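Local structure of aminotransferase, class III (Deinococcus radiodurans, 3I4J) at residues C[21-26]-C[31-36]; C[72-77]-C[90-95]; C[79-84]-C[272-277]. The protein probably acts as a transaminase that uses pyridoxal phosphate as its cofactor, as class III aminotransferases generally do. The protein carries 1 engineered substitution. One frame throughout, in Å; residues are numbered along the deposited sequence.

Contact 1 of 3, residues C[21-26]-C[31-36]; sequences VFLYDD and YLDGSS
Leu23 and Tyr31 form an antiparallel hydrogen-bonded pair and Phe22 and Leu32 the adjoining non-hydrogen-bonded pair. This joins strands 22-25 and 30-32 as a beta hairpin, part of a three-stranded antiparallel sheet whose other outer strand is 14-19. Leu23 N gives its hydrogen to Tyr31 O and Tyr31 N to Leu23 O, each bond 2.8 Å long. Beyond the pairs, Asp33 N reaches Val21 O at 2.7 Å in a nearly straight bond. Asp33 is there the centre of an inverse gamma turn, and a type I turn follows from Asp33 to Ser36. Asp33 OD1 accepts a hydrogen bond from Gly37 N.

Phe22 and Leu32 share one face of the sheet. The CE1 corner of the Phe22 ring lies 3.9 Å from Leu32 CG. Tyr31 O meets the same ring at its edge. Val21 CG2 packs over one ring face, toward the rim. Helix 411-428 covers this side: Leu32 touches Leu417 and Leu420.

Leu23 and Tyr31 lie on the other face. Phe69 of the second subunit packs on Leu23 and meets the Tyr31 ring edge-to-face, so this face of the hairpin is part of the dimer interface.

The Tyr31 ring runs beside the other strand to Asp25. Its edge passes Leu23 O, with CD2 at 3.5 Å from that oxygen. Asp25 has CG between its backbone N and carbonyl carbon (chi1 63°), and its carboxylate plane stands 80° from the ring. Asp25 OD1 accepts hydrogen bonds from the backbone N-H groups of Ala27 and Arg29, which holds the carboxylate against the turn between the strands. Tyr31 OH donates to Asp25 OD2 over 2.7 Å, approaching on the anti side and 34° out of the carboxylate plane.

Contact 2 of 3, residues C[72-77]-C[90-95]; sequences DVLEEY and FRFWAV
Tyr77 turns the edge of its ring toward the face of Phe92 in an offset edge-to-face pair. The ring centroids are 5.5 Å apart and the planes stand at 78°. The leading corner of the tyrosine is CE2, which lies 3.7 Å from Phe92 CE2. The neighbouring Tyr77 CD2 is 3.8 Å from that same Phe92 CE2. The touch therefore falls near the rim of Phe92, away from its centre.

Leu74 sits one helical turn before Tyr77 and reaches Phe92 in a different way. Its CD1 methyl comes in at the ring edge, near the ring plane, 4.1 Å from Phe92 CD2. The same methyl also packs against Ala94 CB at 4.2 Å. One branch of Leu74 thus bridges two residues of the strand. Phe92 and Ala94 are two positions apart, and both direct their CB atoms toward the helix.

Leu74 and Tyr77 start less directly. Their CB atoms do not point straight at the strand, but their side-chain ends swing closer. In Tyr77 the ring carbon CG is anti to the backbone N (chi1 -179°), which carries the ring across to Phe92. On one face of Phe92, Ala94 N lies 4.1 Å above the ring centre. No hydrogen bond joins the two segments; the contact is apolar and aromatic.

The helix and strand axes approach to 10.0 Å. Strand 91-95 is an outermost strand of the large mixed sheet within this chain, beside strand 271-275, whose Leu274 packs on Phe92. Helix 300-315 packs beside them: its Val303 touches both Leu74 and Tyr77. Glu75 OE2 is hydrogen-bonded to Tyr6 OH of the second subunit, and Arg91 NH1 to Val4 O of the second subunit.

Contact 3 of 3, residues C[79-84]-C[272-277]; sequences GRLARF and GLLAAP
Leu274 meets Leu81 and Ala82 through its two end methyls. Its CD1 lies 4.5 Å from Leu81 CG and equally 4.5 Å from Ala82 CA, while CD2 is 4.5 Å from Ala82 CB. The forked end of the leucine thus faces two successive residues of helix 72-84. Leu81 directs its CB toward the strand.

Leu274 turns its CB toward the helix and has CG beside the backbone N. Chi1 (-76°) places CG, and chi2 (168°) turns the CD1 and CD2 methyls toward the helix. The backbone below is fixed by the large mixed sheet: Leu274 is joined by backbone hydrogen bonds to Ala257, Leu273 to Trp93 and Ala275 to Arg91. This sheet with helices packed on it is consistent with the large domain of fold-type I pyridoxal-phosphate aminotransferases.

Further out, Phe92 touches both Leu81 and Leu274, and Asn3 of the second subunit packs on Ala82. Leu273 points away from helix 72-84, to Ser104 and Ala105 of helix 98-115, so strand 271-275 lies between helix layers.

All three touching residues are buried, and no hydrogen bond crosses between the segments. Between them the contact is van der Waals packing of aliphatic groups, with Phe92 adding to it from the neighbouring strand.

Overall arrangement
All three contacts are buried, and the second subunit reaches each of them. Contact 3 lies nearest the chain's centre, its own centre about 15 Å away, against about 18 Å for contact 2 and 20 Å for contact 1. Contacts 2 and 3 are neighbours, with centres about 8 Å apart. Both use helix 72-84, and their strands 91-95 and 271-275 lie side by side in the large mixed sheet. Contact 1 stands apart in a small sheet of its own. It pairs strand with strand by backbone bonds and a buried tyrosine-aspartate hydrogen bond. Contacts 2 and 3 lay a helix on a sheet without polar links, the first mixed aromatic and aliphatic, the second wholly aliphatic.

Contact 1 of 3, residues C[21-26]-C[31-36]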
ATOM      1  N   VAL C  21       6.893   9.679  22.705  1.00 23.36           N
ATOM      2  CA  VAL C  21       6.131   8.453  22.893  1.00 23.13           C
ATOM      3  C   VAL C  21       4.673   8.761  23.228  1.00 23.09           C
ATOM      4  O   VAL C  21       3.903   7.861  23.563  1.00 25.55           O
ATOM      5  CB  VAL C  21       6.735   7.579  24.028  1.00 24.01           C
ATOM      6  CG1 VAL C  21       8.196   7.270  23.717  1.00 23.59           C
ATOM      7  CG2 VAL C  21       6.615   8.296  25.372  1.00 23.34           C
ATOM      8  N   PHE C  22       4.287  10.030  23.114  1.00 23.15           N
ATOM      9  CA  PHE C  22       2.920  10.436  23.448  1.00 22.74           C
ATOM     10  C   PHE C  22       2.016  10.908  22.309  1.00 21.57           C
ATOM     11  O   PHE C  22       2.475  11.473  21.319  1.00 22.50           O
ATOM     12  CB  PHE C  22       2.957  11.548  24.499  1.00 24.44           C
ATOM     13  CG  PHE C  22       3.617  11.150  25.781  1.00 25.68           C
ATOM     14  CD1 PHE C  22       2.944  10.367  26.712  1.00 26.85           C
ATOM     15  CD2 PHE C  22       4.921  11.547  26.052  1.00 27.08           C
ATOM     16  CE1 PHE C  22       3.564   9.986  27.901  1.00 27.55           C
ATOM     17  CE2 PHE C  22       5.549  11.171  27.236  1.00 27.97           C
ATOM     18  CZ  PHE C  22       4.871  10.392  28.160  1.00 28.84           C
ATOM     19  N   LEU C  23       0.718  10.684  22.491  1.00 22.10           N
ATOM     20  CA  LEU C  23      -0.306  11.109  21.540  1.00 21.97           C
ATOM     21  C   LEU C  23      -1.313  11.989  22.289  1.00 23.95           C
ATOM     22  O   LEU C  23      -1.578  11.772  23.473  1.00 25.26           O
ATOM     23  CB  LEU C  23      -1.029   9.899  20.946  1.00 22.34           C
ATOM     24  CG  LEU C  23      -0.234   8.997  19.998  1.00 20.17           C
ATOM     25  CD1 LEU C  23      -1.114   7.811  19.600  1.00 22.50           C
ATOM     26  CD2 LEU C  23       0.205   9.772  18.760  1.00 20.12           C
ATOM     27  N   TYR C  24      -1.874  12.977  21.598  1.00 23.02           N
ATOM     28  CA  TYR C  24      -2.848  13.884  22.207  1.00 23.05           C
ATOM     29  C   TYR C  24      -4.093  13.953  21.329  1.00 22.92           C
ATOM     30  O   TYR C  24      -3.973  14.048  20.106  1.00 22.14           O
ATOM     31  CB  TYR C  24      -2.254  15.296  22.326  1.00 24.82           C
ATOM     32  CG  TYR C  24      -0.953  15.389  23.098  1.00 26.93           C
ATOM     33  CD1 TYR C  24      -0.931  15.854  24.416  1.00 27.64           C
ATOM     34  CD2 TYR C  24       0.255  15.014  22.512  1.00 26.03           C
ATOM     35  CE1 TYR C  24       0.267  15.940  25.129  1.00 27.69           C
ATOM     36  CE2 TYR C  24       1.456  15.093  23.216  1.00 28.15           C
ATOM     37  CZ  TYR C  24       1.453  15.556  24.524  1.00 29.15           C
ATOM     38  OH  TYR C  24       2.637  15.604  25.230  1.00 32.14           O
ATOM     39  N   ASP C  25      -5.284  13.893  21.925  1.00 22.84           N
ATOM     40  CA  ASP C  25      -6.500  13.982  21.117  1.00 21.99           C
ATOM     41  C   ASP C  25      -7.141  15.366  21.204  1.00 23.00           C
ATOM     42  O   ASP C  25      -6.643  16.242  21.924  1.00 21.98           O
ATOM     43  CB  ASP C  25      -7.512  12.871  21.465  1.00 22.57           C
ATOM     44  CG  ASP C  25      -8.042  12.945  22.895  1.00 23.78           C
ATOM     45  OD1 ASP C  25      -7.950  14.009  23.542  1.00 25.04           O
ATOM     46  OD2 ASP C  25      -8.579  11.914  23.360  1.00 25.23           O
ATOM     47  N   ASP C  26      -8.240  15.577  20.480  1.00 23.70           N
ATOM     48  CA  ASP C  26      -8.868  16.893  20.473  1.00 26.39           C
ATOM     49  C   ASP C  26      -9.682  17.218  21.712  1.00 28.99           C
ATOM     50  O   ASP C  26     -10.578  18.071  21.684  1.00 28.17           O
ATOM     51  CB  ASP C  26      -9.704  17.098  19.199  1.00 25.99           C
ATOM     52  CG  ASP C  26     -10.929  16.213  19.140  1.00 26.83           C
ATOM     53  OD1 ASP C  26     -11.159  15.424  20.077  1.00 27.35           O
ATOM     54  OD2 ASP C  26     -11.670  16.318  18.139  1.00 27.21           O
ATOM     55  N   TYR C  31      -1.902  10.258  25.782  1.00 24.76           N
ATOM     56  CA  TYR C  31      -1.727   8.812  25.818  1.00 24.27           C
ATOM     57  C   TYR C  31      -0.264   8.438  25.605  1.00 25.16           C
ATOM     58  O   TYR C  31       0.445   9.075  24.826  1.00 25.64           O
ATOM     59  CB  TYR C  31      -2.524   8.151  24.693  1.00 24.59           C
ATOM     60  CG  TYR C  31      -3.984   8.515  24.608  1.00 24.64           C
ATOM     61  CD1 TYR C  31      -4.962   7.661  25.109  1.00 25.43           C
ATOM     62  CD2 TYR C  31      -4.395   9.685  23.964  1.00 25.50           C
ATOM     63  CE1 TYR C  31      -6.316   7.950  24.967  1.00 26.44           C
ATOM     64  CE2 TYR C  31      -5.753   9.985  23.817  1.00 24.52           C
ATOM     65  CZ  TYR C  31      -6.703   9.112  24.317  1.00 25.36           C
ATOM     66  OH  TYR C  31      -8.042   9.375  24.152  1.00 28.03           O
ATOM     67  N   LEU C  32       0.185   7.398  26.298  1.00 24.30           N
ATOM     68  CA  LEU C  32       1.543   6.907  26.119  1.00 23.30           C
ATOM     69  C   LEU C  32       1.339   5.802  25.081  1.00 22.75           C
ATOM     70  O   LEU C  32       0.533   4.897  25.289  1.00 22.44           O
ATOM     71  CB  LEU C  32       2.093   6.332  27.431  1.00 24.26           C
ATOM     72  CG  LEU C  32       3.607   6.078  27.511  1.00 24.30           C
ATOM     73  CD1 LEU C  32       4.004   5.852  28.966  1.00 26.61           C
ATOM     74  CD2 LEU C  32       3.996   4.879  26.655  1.00 25.02           C
ATOM     75  N   ASP C  33       2.039   5.902  23.956  1.00 22.62           N
ATOM     76  CA  ASP C  33       1.917   4.931  22.874  1.00 22.65           C
ATOM     77  C   ASP C  33       2.710   3.668  23.197  1.00 23.18           C
ATOM     78  O   ASP C  33       3.793   3.443  22.650  1.00 23.08           O
ATOM     79  CB  ASP C  33       2.433   5.546  21.574  1.00 23.27           C
ATOM     80  CG  ASP C  33       1.862   4.875  20.348  1.00 22.78           C
ATOM     81  OD1 ASP C  33       1.264   3.784  20.482  1.00 25.20           O
ATOM     82  OD2 ASP C  33       2.014   5.437  19.248  1.00 22.68           O
ATOM     83  N   GLY C  34       2.150   2.849  24.080  1.00 22.86           N
ATOM     84  CA  GLY C  34       2.809   1.625  24.512  1.00 23.16           C
ATOM     85  C   GLY C  34       3.074   0.574  23.452  1.00 23.45           C
ATOM     86  O   GLY C  34       3.894  -0.316  23.664  1.00 24.90           O
ATOM     87  N   SER C  35       2.388   0.663  22.317  1.00 21.71           N
ATOM     88  CA  SER C  35       2.580  -0.301  21.238  1.00 21.87           C
ATOM     89  C   SER C  35       3.008   0.378  19.938  1.00 21.29           C
ATOM     90  O   SER C  35       2.928  -0.226  18.865  1.00 20.39           O
ATOM     91  CB  SER C  35       1.291  -1.086  21.002  1.00 23.33           C
ATOM     92  OG  SER C  35       0.236  -0.207  20.658  1.00 25.22           O
ATOM     93  N   SER C  36       3.463   1.629  20.040  1.00 21.24           N
ATOM     94  CA  SER C  36       3.902   2.398  18.871  1.00 21.51           C
ATOM     95  C   SER C  36       2.833   2.288  17.788  1.00 21.87           C
ATOM     96  O   SER C  36       3.141   2.082  16.610  1.00 20.17           O
ATOM     97  CB  SER C  36       5.225   1.844  18.333  1.00 23.00           C
ATOM     98  OG  SER C  36       6.208   1.763  19.352  1.00 22.68           O
TER

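Contact 2 of 3, residues C[72-77]-C[90-95]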
ATOM      1  N   ASP C  72      17.883   8.648  -7.364  1.00 23.53           N
ATOM      2  CA  ASP C  72      19.093   8.730  -6.565  1.00 24.69           C
ATOM      3  C   ASP C  72      18.832   8.399  -5.095  1.00 24.86           C
ATOM      4  O   ASP C  72      19.664   7.763  -4.449  1.00 24.16           O
ATOM      5  CB  ASP C  72      19.771  10.107  -6.721  1.00 26.63           C
ATOM      6  CG  ASP C  72      18.839  11.276  -6.450  1.00 28.78           C
ATOM      7  OD1 ASP C  72      17.626  11.067  -6.222  1.00 28.63           O
ATOM      8  OD2 ASP C  72      19.338  12.426  -6.475  1.00 29.72           O
ATOM      9  N   VAL C  73      17.674   8.793  -4.566  1.00 25.36           N
ATOM     10  CA  VAL C  73      17.379   8.491  -3.168  1.00 24.29           C
ATOM     11  C   VAL C  73      17.159   6.998  -2.931  1.00 23.30           C
ATOM     12  O   VAL C  73      17.531   6.481  -1.881  1.00 22.08           O
ATOM     13  CB  VAL C  73      16.155   9.283  -2.637  1.00 26.05           C
ATOM     14  CG1 VAL C  73      16.468  10.757  -2.665  1.00 31.20           C
ATOM     15  CG2 VAL C  73      14.911   8.980  -3.459  1.00 23.30           C
ATOM     16  N   LEU C  74      16.560   6.304  -3.898  1.00 21.90           N
ATOM     17  CA  LEU C  74      16.343   4.869  -3.751  1.00 21.75           C
ATOM     18  C   LEU C  74      17.699   4.169  -3.822  1.00 24.29           C
ATOM     19  O   LEU C  74      17.981   3.265  -3.035  1.00 23.14           O
ATOM     20  CB  LEU C  74      15.422   4.332  -4.853  1.00 21.71           C
ATOM     21  CG  LEU C  74      15.094   2.831  -4.798  1.00 21.34           C
ATOM     22  CD1 LEU C  74      14.506   2.479  -3.436  1.00 22.32           C
ATOM     23  CD2 LEU C  74      14.116   2.468  -5.912  1.00 23.77           C
ATOM     24  N   GLU C  75      18.532   4.588  -4.773  1.00 23.26           N
ATOM     25  CA  GLU C  75      19.867   4.009  -4.926  1.00 23.97           C
ATOM     26  C   GLU C  75      20.651   4.178  -3.627  1.00 23.19           C
ATOM     27  O   GLU C  75      21.320   3.252  -3.164  1.00 24.65           O
ATOM     28  CB  GLU C  75      20.636   4.705  -6.053  1.00 23.72           C
ATOM     29  CG  GLU C  75      20.078   4.506  -7.452  1.00 24.38           C
ATOM     30  CD  GLU C  75      20.156   3.068  -7.916  1.00 26.25           C
ATOM     31  OE1 GLU C  75      21.061   2.335  -7.450  1.00 27.10           O
ATOM     32  OE2 GLU C  75      19.325   2.675  -8.759  1.00 23.73           O
ATOM     33  N   GLU C  76      20.575   5.374  -3.049  1.00 21.63           N
ATOM     34  CA  GLU C  76      21.284   5.668  -1.813  1.00 22.45           C
ATOM     35  C   GLU C  76      20.729   4.847  -0.656  1.00 23.90           C
ATOM     36  O   GLU C  76      21.473   4.171   0.056  1.00 22.07           O
ATOM     37  CB  GLU C  76      21.179   7.158  -1.483  1.00 23.11           C
ATOM     38  CG  GLU C  76      21.890   7.565  -0.204  1.00 24.84           C
ATOM     39  CD  GLU C  76      21.765   9.049   0.093  1.00 29.65           C
ATOM     40  OE1 GLU C  76      21.126   9.770  -0.708  1.00 30.93           O
ATOM     41  OE2 GLU C  76      22.308   9.495   1.128  1.00 31.89           O
ATOM     42  N   TYR C  77      19.412   4.893  -0.489  1.00 22.79           N
ATOM     43  CA  TYR C  77      18.753   4.170   0.591  1.00 20.63           C
ATOM     44  C   TYR C  77      18.978   2.658   0.545  1.00 21.19           C
ATOM     45  O   TYR C  77      19.265   2.046   1.572  1.00 21.23           O
ATOM     46  CB  TYR C  77      17.251   4.466   0.569  1.00 22.01           C
ATOM     47  CG  TYR C  77      16.485   3.777   1.669  1.00 21.33           C
ATOM     48  CD1 TYR C  77      16.733   4.071   3.009  1.00 20.28           C
ATOM     49  CD2 TYR C  77      15.506   2.829   1.370  1.00 21.57           C
ATOM     50  CE1 TYR C  77      16.025   3.437   4.031  1.00 22.80           C
ATOM     51  CE2 TYR C  77      14.794   2.191   2.382  1.00 21.01           C
ATOM     52  CZ  TYR C  77      15.058   2.497   3.707  1.00 21.82           C
ATOM     53  OH  TYR C  77      14.353   1.860   4.704  1.00 23.00           O
ATOM     54  N   PHE C  90      22.835  -7.610  -0.461  1.00 22.07           N
ATOM     55  CA  PHE C  90      21.451  -7.885  -0.838  1.00 22.22           C
ATOM     56  C   PHE C  90      20.772  -6.779  -1.645  1.00 23.06           C
ATOM     57  O   PHE C  90      21.148  -5.603  -1.560  1.00 24.06           O
ATOM     58  CB  PHE C  90      20.624  -8.208   0.416  1.00 22.19           C
ATOM     59  CG  PHE C  90      20.842  -9.602   0.945  1.00 21.81           C
ATOM     60  CD1 PHE C  90      22.127 -10.134   1.045  1.00 23.61           C
ATOM     61  CD2 PHE C  90      19.764 -10.378   1.360  1.00 21.69           C
ATOM     62  CE1 PHE C  90      22.331 -11.418   1.552  1.00 22.03           C
ATOM     63  CE2 PHE C  90      19.954 -11.661   1.871  1.00 22.26           C
ATOM     64  CZ  PHE C  90      21.242 -12.183   1.968  1.00 23.81           C
ATOM     65  N   ARG C  91      19.769  -7.183  -2.420  1.00 21.89           N
ATOM     66  CA  ARG C  91      19.005  -6.287  -3.286  1.00 20.68           C
ATOM     67  C   ARG C  91      17.670  -5.917  -2.658  1.00 19.83           C
ATOM     68  O   ARG C  91      16.910  -6.788  -2.247  1.00 19.14           O
ATOM     69  CB  ARG C  91      18.768  -6.959  -4.632  1.00 20.33           C
ATOM     70  CG  ARG C  91      20.042  -7.195  -5.430  1.00 25.09           C
ATOM     71  CD  ARG C  91      20.498  -5.920  -6.134  1.00 27.12           C
ATOM     72  NE  ARG C  91      21.691  -6.149  -6.941  1.00 29.82           N
ATOM     73  CZ  ARG C  91      22.039  -5.410  -7.991  1.00 30.54           C
ATOM     74  NH1 ARG C  91      21.281  -4.387  -8.373  1.00 25.41           N
ATOM     75  NH2 ARG C  91      23.148  -5.692  -8.655  1.00 31.55           N
ATOM     76  N   PHE C  92      17.392  -4.617  -2.623  1.00 19.61           N
ATOM     77  CA  PHE C  92      16.183  -4.072  -2.019  1.00 19.80           C
ATOM     78  C   PHE C  92      15.034  -3.845  -2.999  1.00 20.05           C
ATOM     79  O   PHE C  92      15.152  -3.082  -3.959  1.00 21.39           O
ATOM     80  CB  PHE C  92      16.526  -2.753  -1.313  1.00 19.77           C
ATOM     81  CG  PHE C  92      15.354  -2.098  -0.627  1.00 21.58           C
ATOM     82  CD1 PHE C  92      14.613  -2.789   0.333  1.00 18.35           C
ATOM     83  CD2 PHE C  92      14.997  -0.787  -0.934  1.00 20.31           C
ATOM     84  CE1 PHE C  92      13.535  -2.180   0.974  1.00 19.62           C
ATOM     85  CE2 PHE C  92      13.921  -0.172  -0.296  1.00 21.12           C
ATOM     86  CZ  PHE C  92      13.189  -0.872   0.659  1.00 19.12           C
ATOM     87  N   TRP C  93      13.923  -4.520  -2.734  1.00 17.98           N
ATOM     88  CA  TRP C  93      12.710  -4.405  -3.531  1.00 20.59           C
ATOM     89  C   TRP C  93      11.751  -3.593  -2.659  1.00 20.34           C
ATOM     90  O   TRP C  93      11.209  -4.100  -1.675  1.00 19.18           O
ATOM     91  CB  TRP C  93      12.140  -5.795  -3.817  1.00 20.95           C
ATOM     92  CG  TRP C  93      10.767  -5.786  -4.432  1.00 22.19           C
ATOM     93  CD1 TRP C  93       9.610  -6.247  -3.867  1.00 22.29           C
ATOM     94  CD2 TRP C  93      10.415  -5.307  -5.734  1.00 25.59           C
ATOM     95  NE1 TRP C  93       8.559  -6.088  -4.738  1.00 22.01           N
ATOM     96  CE2 TRP C  93       9.025  -5.512  -5.892  1.00 25.57           C
ATOM     97  CE3 TRP C  93      11.140  -4.725  -6.785  1.00 28.54           C
ATOM     98  CZ2 TRP C  93       8.343  -5.157  -7.063  1.00 30.02           C
ATOM     99  CZ3 TRP C  93      10.462  -4.373  -7.952  1.00 30.83           C
ATOM    100  CH2 TRP C  93       9.075  -4.591  -8.079  1.00 30.60           C
ATOM    101  N   ALA C  94      11.559  -2.328  -3.021  1.00 19.77           N
ATOM    102  CA  ALA C  94      10.710  -1.435  -2.248  1.00 19.50           C
ATOM    103  C   ALA C  94       9.245  -1.482  -2.653  1.00 19.47           C
ATOM    104  O   ALA C  94       8.920  -1.521  -3.837  1.00 21.12           O
ATOM    105  CB  ALA C  94      11.228   0.008  -2.371  1.00 21.35           C
ATOM    106  N   VAL C  95       8.371  -1.495  -1.652  1.00 19.02           N
ATOM    107  CA  VAL C  95       6.929  -1.477  -1.874  1.00 19.14           C
ATOM    108  C   VAL C  95       6.295  -0.563  -0.822  1.00 19.28           C
ATOM    109  O   VAL C  95       7.007   0.078  -0.037  1.00 19.51           O
ATOM    110  CB  VAL C  95       6.299  -2.897  -1.822  1.00 21.10           C
ATOM    111  CG1 VAL C  95       6.767  -3.710  -3.020  1.00 21.28           C
ATOM    112  CG2 VAL C  95       6.650  -3.597  -0.517  1.00 19.70           C
TER

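Contact 3 of 3, residues C[79-84]-C[272-277]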
ATOM      1  N   GLY C  79      21.424   0.912  -0.551  1.00 21.66           N
ATOM      2  CA  GLY C  79      22.748   0.586  -0.042  1.00 22.71           C
ATOM      3  C   GLY C  79      22.861   0.800   1.457  1.00 23.05           C
ATOM      4  O   GLY C  79      23.402  -0.047   2.177  1.00 23.27           O
ATOM      5  N   ARG C  80      22.342   1.928   1.931  1.00 22.28           N
ATOM      6  CA  ARG C  80      22.381   2.254   3.348  1.00 22.64           C
ATOM      7  C   ARG C  80      21.634   1.215   4.174  1.00 22.65           C
ATOM      8  O   ARG C  80      22.119   0.767   5.211  1.00 21.48           O
ATOM      9  CB  ARG C  80      21.773   3.637   3.589  1.00 24.98           C
ATOM     10  CG  ARG C  80      22.712   4.795   3.256  1.00 26.44           C
ATOM     11  CD  ARG C  80      23.806   4.922   4.312  1.00 26.43           C
ATOM     12  NE  ARG C  80      23.240   5.125   5.644  1.00 28.51           N
ATOM     13  CZ  ARG C  80      22.636   6.239   6.042  1.00 27.80           C
ATOM     14  NH1 ARG C  80      22.521   7.269   5.215  1.00 29.95           N
ATOM     15  NH2 ARG C  80      22.120   6.318   7.263  1.00 29.78           N
ATOM     16  N   LEU C  81      20.453   0.835   3.705  1.00 20.38           N
ATOM     17  CA  LEU C  81      19.638  -0.144   4.411  1.00 21.66           C
ATOM     18  C   LEU C  81      20.311  -1.515   4.442  1.00 21.85           C
ATOM     19  O   LEU C  81      20.389  -2.152   5.498  1.00 21.68           O
ATOM     20  CB  LEU C  81      18.261  -0.249   3.748  1.00 20.29           C
ATOM     21  CG  LEU C  81      17.304  -1.307   4.305  1.00 21.28           C
ATOM     22  CD1 LEU C  81      16.967  -0.994   5.751  1.00 21.89           C
ATOM     23  CD2 LEU C  81      16.039  -1.332   3.455  1.00 21.05           C
ATOM     24  N   ALA C  82      20.790  -1.963   3.285  1.00 20.95           N
ATOM     25  CA  ALA C  82      21.458  -3.255   3.176  1.00 23.05           C
ATOM     26  C   ALA C  82      22.604  -3.363   4.176  1.00 23.45           C
ATOM     27  O   ALA C  82      22.753  -4.385   4.848  1.00 23.80           O
ATOM     28  CB  ALA C  82      21.985  -3.455   1.758  1.00 23.19           C
ATOM     29  N   ARG C  83      23.407  -2.307   4.277  1.00 24.63           N
ATOM     30  CA  ARG C  83      24.540  -2.303   5.198  1.00 25.33           C
ATOM     31  C   ARG C  83      24.111  -2.300   6.665  1.00 25.56           C
ATOM     32  O   ARG C  83      24.696  -3.003   7.491  1.00 23.43           O
ATOM     33  CB  ARG C  83      25.453  -1.102   4.910  1.00 26.42           C
ATOM     34  CG  ARG C  83      26.215  -1.219   3.592  1.00 30.35           C
ATOM     35  CD  ARG C  83      27.268  -0.123   3.432  1.00 31.38           C
ATOM     36  NE  ARG C  83      26.703   1.195   3.138  1.00 32.16           N
ATOM     37  CZ  ARG C  83      26.217   1.562   1.954  1.00 33.71           C
ATOM     38  NH1 ARG C  83      26.218   0.711   0.933  1.00 36.09           N
ATOM     39  NH2 ARG C  83      25.743   2.791   1.784  1.00 35.29           N
ATOM     40  N   PHE C  84      23.086  -1.516   6.990  1.00 22.86           N
ATOM     41  CA  PHE C  84      22.604  -1.447   8.364  1.00 23.83           C
ATOM     42  C   PHE C  84      22.186  -2.810   8.905  1.00 24.25           C
ATOM     43  O   PHE C  84      22.582  -3.195  10.009  1.00 21.82           O
ATOM     44  CB  PHE C  84      21.410  -0.490   8.479  1.00 23.91           C
ATOM     45  CG  PHE C  84      20.745  -0.519   9.831  1.00 24.07           C
ATOM     46  CD1 PHE C  84      21.428  -0.093  10.968  1.00 22.94           C
ATOM     47  CD2 PHE C  84      19.453  -1.024   9.975  1.00 23.40           C
ATOM     48  CE1 PHE C  84      20.838  -0.173  12.225  1.00 24.99           C
ATOM     49  CE2 PHE C  84      18.854  -1.108  11.229  1.00 23.55           C
ATOM     50  CZ  PHE C  84      19.545  -0.684  12.359  1.00 23.80           C
ATOM     51  N   GLY C 272       9.249  -3.550   2.120  1.00 18.27           N
ATOM     52  CA  GLY C 272      10.060  -4.118   1.066  1.00 18.36           C
ATOM     53  C   GLY C 272      10.756  -5.378   1.507  1.00 18.25           C
ATOM     54  O   GLY C 272      10.484  -5.903   2.583  1.00 18.33           O
ATOM     55  N   LEU C 273      11.645  -5.875   0.660  1.00 18.98           N
ATOM     56  CA  LEU C 273      12.395  -7.074   0.987  1.00 18.36           C
ATOM     57  C   LEU C 273      13.827  -6.923   0.508  1.00 19.30           C
ATOM     58  O   LEU C 273      14.124  -6.106  -0.367  1.00 19.00           O
ATOM     59  CB  LEU C 273      11.744  -8.312   0.354  1.00 17.25           C
ATOM     60  CG  LEU C 273      11.560  -8.408  -1.163  1.00 17.96           C
ATOM     61  CD1 LEU C 273      12.893  -8.728  -1.833  1.00 19.29           C
ATOM     62  CD2 LEU C 273      10.550  -9.501  -1.478  1.00 20.07           C
ATOM     63  N   LEU C 274      14.715  -7.692   1.124  1.00 18.64           N
ATOM     64  CA  LEU C 274      16.126  -7.695   0.751  1.00 19.14           C
ATOM     65  C   LEU C 274      16.385  -9.124   0.319  1.00 17.72           C
ATOM     66  O   LEU C 274      16.142 -10.058   1.085  1.00 20.23           O
ATOM     67  CB  LEU C 274      17.013  -7.330   1.945  1.00 18.00           C
ATOM     68  CG  LEU C 274      17.063  -5.850   2.339  1.00 18.35           C
ATOM     69  CD1 LEU C 274      17.742  -5.703   3.701  1.00 20.63           C
ATOM     70  CD2 LEU C 274      17.814  -5.056   1.266  1.00 21.64           C
ATOM     71  N   ALA C 275      16.841  -9.292  -0.919  1.00 18.95           N
ATOM     72  CA  ALA C 275      17.110 -10.617  -1.463  1.00 18.92           C
ATOM     73  C   ALA C 275      18.594 -10.856  -1.695  1.00 20.16           C
ATOM     74  O   ALA C 275      19.324  -9.956  -2.108  1.00 20.08           O
ATOM     75  CB  ALA C 275      16.345 -10.807  -2.766  1.00 21.36           C
ATOM     76  N   ALA C 276      19.034 -12.081  -1.430  1.00 21.47           N
ATOM     77  CA  ALA C 276      20.432 -12.445  -1.624  1.00 22.00           C
ATOM     78  C   ALA C 276      20.771 -12.276  -3.105  1.00 22.55           C
ATOM     79  O   ALA C 276      19.928 -12.516  -3.967  1.00 20.81           O
ATOM     80  CB  ALA C 276      20.649 -13.893  -1.197  1.00 21.93           C
ATOM     81  N   PRO C 277      22.015 -11.862  -3.417  1.00 23.73           N
ATOM     82  CA  PRO C 277      22.464 -11.661  -4.804  1.00 25.99           C
ATOM     83  C   PRO C 277      22.109 -12.829  -5.722  1.00 26.42           C
ATOM     84  O   PRO C 277      21.657 -12.631  -6.849  1.00 27.77           O
ATOM     85  CB  PRO C 277      23.975 -11.497  -4.658  1.00 26.33           C
ATOM     86  CG  PRO C 277      24.118 -10.862  -3.335  1.00 25.32           C
ATOM     87  CD  PRO C 277      23.118 -11.612  -2.473  1.00 24.82           C
TER